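Local coordinates for protein citrate synthase (Metallosphaera sedula, PDB 6ABX) that probably catalyses the condensation of oxaloacetate with acetyl-CoA and water to give citrate and CoA, in the tricarboxylic acid cycle, at residues A[180-185]-A[330-335]; A[15-20]-A[340-345]; A[200-205]-A[334-339]. One frame throughout, in Å; residues are numbered along the deposited sequence.

Interaction 1 of 3, residues A[180-185]-A[330-335]; sequences EMNAST and SARVIG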
loop_
_atom_site.group_PDB
_atom_site.type_symbol
_atom_site.label_atom_id
_atom_site.label_comp_id
_atom_site.label_asym_id
_atom_site.label_seq_id
_atom_site.Cartn_x
_atom_site.Cartn_y
_atom_site.Cartn_z
ATOM N N GLU A 180 -15.337 -4.028 -7.525
ATOM C CA GLU A 180 -15.136 -2.755 -8.240
ATOM C C GLU A 180 -14.189 -1.910 -7.335
ATOM O O GLU A 180 -13.125 -2.366 -6.821
ATOM C CB GLU A 180 -16.550 -2.253 -8.630
ATOM C CG GLU A 180 -16.671 -1.558 -10.015
ATOM C CD GLU A 180 -18.024 -1.074 -10.571
ATOM O OE1 GLU A 180 -19.093 -1.458 -10.038
ATOM O OE2 GLU A 180 -18.037 -0.296 -11.618
ATOM N N MET A 181 -14.533 -0.663 -7.037
ATOM C CA MET A 181 -13.554 0.300 -6.611
ATOM C C MET A 181 -13.430 0.674 -5.096
ATOM O O MET A 181 -13.259 1.802 -4.709
ATOM C CB MET A 181 -13.939 1.597 -7.299
ATOM C CG MET A 181 -12.887 2.510 -7.180
ATOM S SD MET A 181 -11.286 1.719 -7.217
ATOM C CE MET A 181 -11.249 1.013 -8.900
ATOM N N ASN A 182 -13.272 -0.247 -4.232
ATOM C CA ASN A 182 -13.277 0.084 -2.841
ATOM C C ASN A 182 -11.895 0.677 -2.469
ATOM O O ASN A 182 -10.964 0.706 -3.305
ATOM C CB ASN A 182 -13.582 -1.223 -2.129
ATOM C CG ASN A 182 -12.872 -2.392 -2.762
ATOM O OD1 ASN A 182 -11.667 -2.573 -2.615
ATOM N ND2 ASN A 182 -13.588 -3.175 -3.568
ATOM N N ALA A 183 -11.723 1.022 -1.210
ATOM C CA ALA A 183 -10.473 1.632 -0.722
ATOM C C ALA A 183 -9.255 0.742 -0.985
ATOM O O ALA A 183 -8.193 1.252 -1.275
ATOM C CB ALA A 183 -10.579 1.928 0.746
ATOM N N SER A 184 -9.349 -0.577 -0.777
ATOM C CA SER A 184 -8.202 -1.450 -0.996
ATOM C C SER A 184 -7.832 -1.536 -2.484
ATOM O O SER A 184 -6.630 -1.503 -2.806
ATOM C CB SER A 184 -8.354 -2.819 -0.363
ATOM O OG SER A 184 -9.452 -3.558 -0.915
ATOM N N THR A 185 -8.822 -1.662 -3.361
ATOM C CA THR A 185 -8.530 -1.658 -4.790
ATOM C C THR A 185 -7.901 -0.312 -5.177
ATOM O O THR A 185 -6.923 -0.327 -5.948
ATOM C CB THR A 185 -9.801 -1.973 -5.592
ATOM O OG1 THR A 185 -10.259 -3.256 -5.150
ATOM C CG2 THR A 185 -9.575 -1.914 -7.082
ATOM N N SER A 330 -7.526 -13.345 0.619
ATOM C CA SER A 330 -7.144 -14.512 -0.166
ATOM C C SER A 330 -7.992 -14.574 -1.443
ATOM O O SER A 330 -7.513 -14.988 -2.463
ATOM C CB SER A 330 -7.253 -15.808 0.626
ATOM O OG SER A 330 -8.575 -16.303 0.699
ATOM N N ALA A 331 -9.233 -14.098 -1.396
ATOM C CA ALA A 331 -10.103 -14.066 -2.572
ATOM C C ALA A 331 -9.927 -12.737 -3.332
ATOM O O ALA A 331 -9.837 -12.712 -4.590
ATOM C CB ALA A 331 -11.556 -14.195 -2.111
ATOM N N ARG A 332 -9.808 -11.646 -2.580
ATOM C CA ARG A 332 -9.890 -10.281 -3.213
ATOM C C ARG A 332 -8.606 -9.974 -3.993
ATOM O O ARG A 332 -8.587 -9.111 -4.897
ATOM C CB ARG A 332 -10.275 -9.241 -2.145
ATOM C CG ARG A 332 -10.302 -7.806 -2.655
ATOM C CD ARG A 332 -11.329 -7.583 -3.744
ATOM N NE ARG A 332 -12.641 -7.957 -3.334
ATOM C CZ ARG A 332 -13.495 -7.196 -2.617
ATOM N NH1 ARG A 332 -13.130 -5.962 -2.220
ATOM N NH2 ARG A 332 -14.652 -7.717 -2.247
ATOM N N VAL A 333 -7.500 -10.694 -3.717
ATOM C CA VAL A 333 -6.274 -10.547 -4.458
ATOM C C VAL A 333 -6.493 -10.786 -5.942
ATOM O O VAL A 333 -5.856 -10.135 -6.788
ATOM C CB VAL A 333 -5.162 -11.432 -3.905
ATOM C CG1 VAL A 333 -5.450 -12.907 -4.062
ATOM C CG2 VAL A 333 -3.830 -11.084 -4.515
ATOM N N ILE A 334 -7.460 -11.622 -6.282
ATOM C CA ILE A 334 -7.774 -11.858 -7.715
ATOM C C ILE A 334 -8.319 -10.563 -8.333
ATOM O O ILE A 334 -7.864 -10.100 -9.347
ATOM C CB ILE A 334 -8.738 -13.041 -7.859
ATOM C CG1 ILE A 334 -8.102 -14.363 -7.425
ATOM C CG2 ILE A 334 -9.228 -13.146 -9.282
ATOM C CD1 ILE A 334 -9.096 -15.415 -6.998
ATOM N N GLY A 335 -9.319 -9.960 -7.696
ATOM C CA GLY A 335 -9.841 -8.675 -8.166
ATOM C C GLY A 335 -8.806 -7.572 -8.156
ATOM O O GLY A 335 -8.724 -6.816 -9.121
#

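Interaction 2 of 3, residues A[15-20]-A[340-345]; sequences TSITYI and VDEYLK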
loop_
_atom_site.group_PDB
_atom_site.type_symbol
_atom_site.label_atom_id
_atom_site.label_comp_id
_atom_site.label_asym_id
_atom_site.label_seq_id
_atom_site.Cartn_x
_atom_site.Cartn_y
_atom_site.Cartn_z
ATOM N N THR A 15 -13.908 0.284 -16.285
ATOM C CA THR A 15 -13.713 -1.128 -16.013
ATOM C C THR A 15 -14.701 -1.948 -16.815
ATOM O O THR A 15 -15.865 -1.560 -16.917
ATOM C CB THR A 15 -13.768 -1.469 -14.516
ATOM O OG1 THR A 15 -13.237 -2.772 -14.318
ATOM C CG2 THR A 15 -15.136 -1.414 -13.884
ATOM N N SER A 16 -14.289 -3.180 -17.116
ATOM C CA SER A 16 -15.208 -4.194 -17.641
ATOM C C SER A 16 -15.215 -5.426 -16.711
ATOM O O SER A 16 -15.825 -6.425 -17.031
ATOM C CB SER A 16 -14.815 -4.565 -19.027
ATOM O OG SER A 16 -13.592 -5.254 -19.017
ATOM N N ILE A 17 -14.564 -5.295 -15.549
ATOM C CA ILE A 17 -14.423 -6.444 -14.617
ATOM C C ILE A 17 -15.713 -6.718 -13.838
ATOM O O ILE A 17 -16.205 -7.884 -13.838
ATOM C CB ILE A 17 -13.188 -6.238 -13.704
ATOM C CG1 ILE A 17 -11.909 -6.146 -14.537
ATOM C CG2 ILE A 17 -13.114 -7.373 -12.697
ATOM C CD1 ILE A 17 -10.719 -5.695 -13.753
ATOM N N THR A 18 -16.179 -5.735 -13.072
ATOM C CA THR A 18 -17.245 -5.887 -12.120
ATOM C C THR A 18 -18.224 -4.719 -12.273
ATOM O O THR A 18 -17.801 -3.565 -12.436
ATOM C CB THR A 18 -16.710 -5.953 -10.693
ATOM O OG1 THR A 18 -15.851 -7.097 -10.658
ATOM C CG2 THR A 18 -17.828 -6.006 -9.676
ATOM N N TYR A 19 -19.506 -5.058 -12.319
ATOM C CA TYR A 19 -20.572 -4.053 -12.232
ATOM C C TYR A 19 -21.408 -4.319 -10.992
ATOM O O TYR A 19 -21.923 -5.434 -10.834
ATOM C CB TYR A 19 -21.492 -4.111 -13.452
ATOM C CG TYR A 19 -22.657 -3.184 -13.350
ATOM C CD1 TYR A 19 -22.444 -1.818 -13.291
ATOM C CD2 TYR A 19 -23.949 -3.661 -13.234
ATOM C CE1 TYR A 19 -23.492 -0.943 -13.119
ATOM C CE2 TYR A 19 -25.018 -2.788 -13.071
ATOM C CZ TYR A 19 -24.780 -1.427 -13.063
ATOM O OH TYR A 19 -25.793 -0.542 -12.860
ATOM N N ILE A 20 -21.628 -3.268 -10.184
ATOM C CA ILE A 20 -22.514 -3.289 -9.046
ATOM C C ILE A 20 -23.773 -2.501 -9.380
ATOM O O ILE A 20 -23.638 -1.330 -9.775
ATOM C CB ILE A 20 -21.828 -2.673 -7.810
ATOM C CG1 ILE A 20 -20.533 -3.408 -7.455
ATOM C CG2 ILE A 20 -22.808 -2.615 -6.653
ATOM C CD1 ILE A 20 -19.601 -2.628 -6.567
ATOM N N VAL A 340 -5.505 -3.994 -11.531
ATOM C CA VAL A 340 -4.226 -3.410 -11.848
ATOM C C VAL A 340 -3.912 -3.734 -13.314
ATOM O O VAL A 340 -3.546 -2.830 -14.065
ATOM C CB VAL A 340 -3.139 -3.848 -10.860
ATOM C CG1 VAL A 340 -1.731 -3.470 -11.290
ATOM C CG2 VAL A 340 -3.423 -3.300 -9.466
ATOM N N ASP A 341 -4.031 -5.009 -13.692
ATOM C CA ASP A 341 -3.752 -5.454 -15.108
ATOM C C ASP A 341 -4.548 -4.606 -16.107
ATOM O O ASP A 341 -3.996 -4.148 -17.120
ATOM C CB ASP A 341 -3.997 -6.948 -15.250
ATOM C CG ASP A 341 -3.419 -7.584 -16.506
ATOM O OD1 ASP A 341 -2.306 -7.218 -16.914
ATOM O OD2 ASP A 341 -4.063 -8.482 -17.018
ATOM N N GLU A 342 -5.824 -4.380 -15.821
ATOM C CA GLU A 342 -6.698 -3.631 -16.698
ATOM C C GLU A 342 -6.217 -2.182 -16.813
ATOM O O GLU A 342 -6.127 -1.666 -17.927
ATOM C CB GLU A 342 -8.128 -3.717 -16.173
ATOM C CG GLU A 342 -9.107 -2.902 -16.943
ATOM C CD GLU A 342 -10.506 -2.972 -16.379
ATOM O OE1 GLU A 342 -10.711 -2.491 -15.217
ATOM O OE2 GLU A 342 -11.402 -3.480 -17.119
ATOM N N TYR A 343 -5.936 -1.555 -15.669
ATOM C CA TYR A 343 -5.518 -0.127 -15.599
ATOM C C TYR A 343 -4.238 0.114 -16.388
ATOM O O TYR A 343 -4.120 1.162 -17.090
ATOM C CB TYR A 343 -5.295 0.287 -14.142
ATOM C CG TYR A 343 -5.142 1.775 -13.965
ATOM C CD1 TYR A 343 -6.243 2.599 -14.048
ATOM C CD2 TYR A 343 -3.916 2.349 -13.669
ATOM C CE1 TYR A 343 -6.132 3.972 -13.937
ATOM C CE2 TYR A 343 -3.792 3.716 -13.535
ATOM C CZ TYR A 343 -4.901 4.531 -13.628
ATOM O OH TYR A 343 -4.799 5.906 -13.513
ATOM N N LEU A 344 -3.286 -0.815 -16.259
ATOM C CA LEU A 344 -1.970 -0.684 -16.832
ATOM C C LEU A 344 -1.978 -0.858 -18.358
ATOM O O LEU A 344 -0.920 -0.685 -18.960
ATOM C CB LEU A 344 -0.999 -1.691 -16.222
ATOM C CG LEU A 344 -0.633 -1.426 -14.757
ATOM C CD1 LEU A 344 0.211 -2.559 -14.227
ATOM C CD2 LEU A 344 0.083 -0.081 -14.582
ATOM N N LYS A 345 -3.122 -1.237 -18.948
ATOM C CA LYS A 345 -3.244 -1.246 -20.400
ATOM C C LYS A 345 -3.089 0.188 -20.922
ATOM O O LYS A 345 -2.710 0.371 -22.074
ATOM C CB LYS A 345 -4.616 -1.758 -20.843
ATOM C CG LYS A 345 -4.877 -3.215 -20.536
ATOM C CD LYS A 345 -3.794 -4.088 -21.045
ATOM C CE LYS A 345 -4.296 -5.445 -21.491
ATOM N NZ LYS A 345 -4.599 -6.305 -20.328
HETATM O O HOH W 1 -10.576 -5.848 -18.454
#

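Interaction 3 of 3, residues A[200-205]-A[334-339]; sequences SSVVAG and IGWTAH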
loop_
_atom_site.group_PDB
_atom_site.type_symbol
_atom_site.label_atom_id
_atom_site.label_comp_id
_atom_site.label_asym_id
_atom_site.label_seq_id
_atom_site.Cartn_x
_atom_site.Cartn_y
_atom_site.Cartn_z
ATOM N N SER A 200 4.077 -5.093 -4.643
ATOM C CA SER A 200 3.931 -3.795 -3.956
ATOM C C SER A 200 2.467 -3.362 -3.947
ATOM O O SER A 200 1.934 -2.935 -2.910
ATOM C CB SER A 200 4.786 -2.749 -4.620
ATOM O OG SER A 200 6.163 -2.998 -4.405
ATOM N N SER A 201 1.789 -3.532 -5.094
ATOM C CA SER A 201 0.321 -3.185 -5.177
ATOM C C SER A 201 -0.489 -3.965 -4.145
ATOM O O SER A 201 -1.306 -3.377 -3.397
ATOM C CB SER A 201 -0.269 -3.397 -6.555
ATOM O OG SER A 201 0.305 -2.479 -7.423
ATOM N N VAL A 202 -0.316 -5.288 -4.156
ATOM C CA VAL A 202 -1.061 -6.157 -3.297
ATOM C C VAL A 202 -0.737 -5.877 -1.825
ATOM O O VAL A 202 -1.649 -5.897 -0.995
ATOM C CB VAL A 202 -0.907 -7.640 -3.653
ATOM C CG1 VAL A 202 -1.467 -8.599 -2.579
ATOM C CG2 VAL A 202 -1.546 -7.929 -5.008
ATOM N N VAL A 203 0.532 -5.625 -1.485
ATOM C CA VAL A 203 0.897 -5.228 -0.138
ATOM C C VAL A 203 0.104 -3.987 0.287
ATOM O O VAL A 203 -0.426 -3.960 1.431
ATOM C CB VAL A 203 2.428 -5.034 0.013
ATOM C CG1 VAL A 203 2.790 -4.372 1.317
ATOM C CG2 VAL A 203 3.155 -6.363 -0.153
ATOM N N ALA A 204 -0.048 -2.989 -0.592
ATOM C CA ALA A 204 -0.842 -1.840 -0.247
ATOM C C ALA A 204 -2.316 -2.198 -0.103
ATOM O O ALA A 204 -2.968 -1.687 0.800
ATOM C CB ALA A 204 -0.655 -0.752 -1.257
ATOM N N GLY A 205 -2.846 -3.086 -0.973
ATOM C CA GLY A 205 -4.220 -3.595 -0.816
ATOM C C GLY A 205 -4.487 -4.187 0.575
ATOM O O GLY A 205 -5.445 -3.836 1.251
ATOM N N ILE A 334 -7.460 -11.622 -6.282
ATOM C CA ILE A 334 -7.774 -11.858 -7.715
ATOM C C ILE A 334 -8.319 -10.563 -8.333
ATOM O O ILE A 334 -7.864 -10.100 -9.347
ATOM C CB ILE A 334 -8.738 -13.041 -7.859
ATOM C CG1 ILE A 334 -8.102 -14.363 -7.425
ATOM C CG2 ILE A 334 -9.228 -13.146 -9.282
ATOM C CD1 ILE A 334 -9.096 -15.415 -6.998
ATOM N N GLY A 335 -9.319 -9.960 -7.696
ATOM C CA GLY A 335 -9.841 -8.675 -8.166
ATOM C C GLY A 335 -8.806 -7.572 -8.156
ATOM O O GLY A 335 -8.724 -6.816 -9.121
ATOM N N TRP A 336 -8.038 -7.455 -7.071
ATOM C CA TRP A 336 -7.023 -6.451 -7.012
ATOM C C TRP A 336 -6.126 -6.498 -8.257
ATOM O O TRP A 336 -5.824 -5.485 -8.951
ATOM C CB TRP A 336 -6.136 -6.571 -5.787
ATOM C CG TRP A 336 -6.812 -6.216 -4.508
ATOM C CD1 TRP A 336 -7.849 -5.379 -4.340
ATOM C CD2 TRP A 336 -6.379 -6.611 -3.201
ATOM N NE1 TRP A 336 -8.159 -5.268 -3.010
ATOM C CE2 TRP A 336 -7.243 -5.978 -2.280
ATOM C CE3 TRP A 336 -5.350 -7.422 -2.717
ATOM C CZ2 TRP A 336 -7.145 -6.177 -0.907
ATOM C CZ3 TRP A 336 -5.284 -7.653 -1.353
ATOM C CH2 TRP A 336 -6.206 -7.086 -0.476
ATOM N N THR A 337 -5.609 -7.681 -8.475
ATOM C CA THR A 337 -4.647 -7.894 -9.550
ATOM C C THR A 337 -5.281 -7.764 -10.947
ATOM O O THR A 337 -4.614 -7.192 -11.866
ATOM C CB THR A 337 -3.888 -9.209 -9.377
ATOM O OG1 THR A 337 -4.785 -10.328 -9.313
ATOM C CG2 THR A 337 -3.010 -9.214 -8.142
ATOM N N ALA A 338 -6.534 -8.186 -11.118
ATOM C CA ALA A 338 -7.249 -7.985 -12.363
ATOM C C ALA A 338 -7.422 -6.495 -12.613
ATOM O O ALA A 338 -7.249 -6.029 -13.746
ATOM C CB ALA A 338 -8.579 -8.692 -12.384
ATOM N N HIS A 339 -7.742 -5.741 -11.566
ATOM C CA HIS A 339 -7.932 -4.293 -11.723
ATOM C C HIS A 339 -6.639 -3.600 -12.129
ATOM O O HIS A 339 -6.722 -2.619 -12.937
ATOM C CB HIS A 339 -8.533 -3.660 -10.456
ATOM C CG HIS A 339 -10.014 -3.747 -10.458
ATOM N ND1 HIS A 339 -10.817 -2.904 -11.260
ATOM C CD2 HIS A 339 -10.849 -4.605 -9.843
ATOM C CE1 HIS A 339 -12.084 -3.262 -11.098
ATOM N NE2 HIS A 339 -12.132 -4.283 -10.181
#

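Interaction 1 of 3, residues A[180-185]-A[330-335]
Asn182, the N-cap residue just before helix 183-192, lies across from Arg332 on helix 324-343, and with Asn182 CA and Arg332 CA 10.9 Å apart the backbones stay far from each other and side chains bridge the distance. Arg332 spans most of it. Its CG lies anti to the backbone N (chi1 176°), and bends at chi2 and chi3 then curl the chain, bringing NH1 alongside the amide of Asn182. The nearest approach, Asn182 ND2 to Arg332 NH1 at 3.1 Å, joins two donors and is not a hydrogen bond. The two side chains slide past each other in opposite directions, amide and guanidinium planes 38° apart, with Arg332 NH1 lying 3.6 Å from Asn182 CG. Each group has other partners: Asn182 ND2 bonds weakly to His179 O, Arg332 NE donates to His176 O, and Arg332 NH2 donates to a bound citrate. The other end of the amide is held fast. Asn182 OD1 accepts three bonds: from Thr185 N (3.1 Å, N-H...O angle 162°), from Ser184 OG at 3.0 Å and from Thr185 OG1 at 3.0 Å, the last coming from above the carbonyl plane. This grip fixes the amide's rotation and leaves ND2 on the side of Arg332. Ser184 OG in turn is bonded to His214 and to the indole of Trp336, which ties the cap to helix 324-343 and to the loop that holds His214. Arg262, another oxaloacetate-binding residue, stands close to the Arg332 side chain, so the positive charges gather where an anionic substrate is received. A helix N-terminus capped by Asn182, set beside a binding arginine, thus forms part of the oxaloacetate pocket, to which Asn182, Arg332, His179 and Arg262 all contribute.

Interaction 2 of 3, residues A[15-20]-A[340-345]
Hydrogen bonds to the carboxylate of Glu342 carry this contact, both of its oxygens being met by neighbouring residues of the 15-20 segment. Thr15 OG1 donates to Glu342 OE1 at 2.7 Å, on the syn lone pair of that oxygen, while Ser16 N donates to Glu342 OE2 at 2.9 Å, nearly straight at 163° and likewise on the syn side. Glu342 reaches them because its chain is extended, with CG anti to the backbone N (chi1 176°). A water adds a bridge, donating to Glu342 OE2 at 2.8 Å and bonding to Ser16 OG at 3.1 Å. Lys13 also forms a salt bridge with Glu342 OE1. Ile17 adds apolar contact, its side chain coming from the direction opposite to that of Glu342, with Ile17 CD1 3.5 Å from Glu342 OE1. A leucine in place of Glu342 would probably leave Ser16 N and Thr15 OG1 without this acceptor and Lys13 without its carboxylate mate. Thr15 OG1 also accepts from Ile17 N at 3.1 Å, an ST turn; the C-terminal end of helix 324-343 is thus joined to a turn beside a strand whose sheet runs on into the second subunit.

Interaction 3 of 3, residues A[200-205]-A[334-339]
Thr337 OG1 has several polar partners: it hydrogen-bonds to Val333 O one turn back and to the indole NE1 of Trp51, and Ile334 O lies 3.1 Å from it as a further acceptor within reach of its proton. With OG1 turned to its own helix in this way (chi1 57°), the methyl CG2 of Thr337 meets Val202 CG2 at 3.7 Å. The other methyl of Val202, CG1, lies 4.1 Å from Trp336 CE3, the two side chains crossing at about a right angle. Trp336 carries most of the rest. Its six-membered ring lies under Gly205, whose CA sits over the face in a CH-pi contact, 4.0 Å from the ring centroid and 11° off the normal, while Gly205 C comes within 3.5 Å of Trp336 CH2. A CB on Gly205 would stand 3.0 Å from Trp336 CE3, so the bare glycine backbone permits this closeness. Trp336 NE1 bonds to Ser184 OG, which fixes the ring's orientation. The axes of 200-205 and 334-339 approach to 10.2 Å at 132°; their helices, 198-209 and 324-343, pack in the buried core of the largely helical citrate synthase fold, the former also meeting Val203 and Ala204 of the second subunit at the dimer interface.

All three contacts draw on helix 324-343, at overlapping or successive stretches. Interactions 1 and 3 are buried and share Ile334 and Gly335; they join through Ser184 and Trp336, so the cap beside the oxaloacetate pocket is tied to the helix packing of interaction 3. Interaction 2, its centre about 17 Å from the centre of the chain, is partly buried and admits water. Chemistry follows place: polar and charged groups turned to an anion in interaction 1, a carboxylate with backbone and hydroxyl donors in interaction 2, and almost purely apolar contact across interaction 3. Glu180 links interactions 1 and 2 through Ile20 N, and every contact also touches the second subunit.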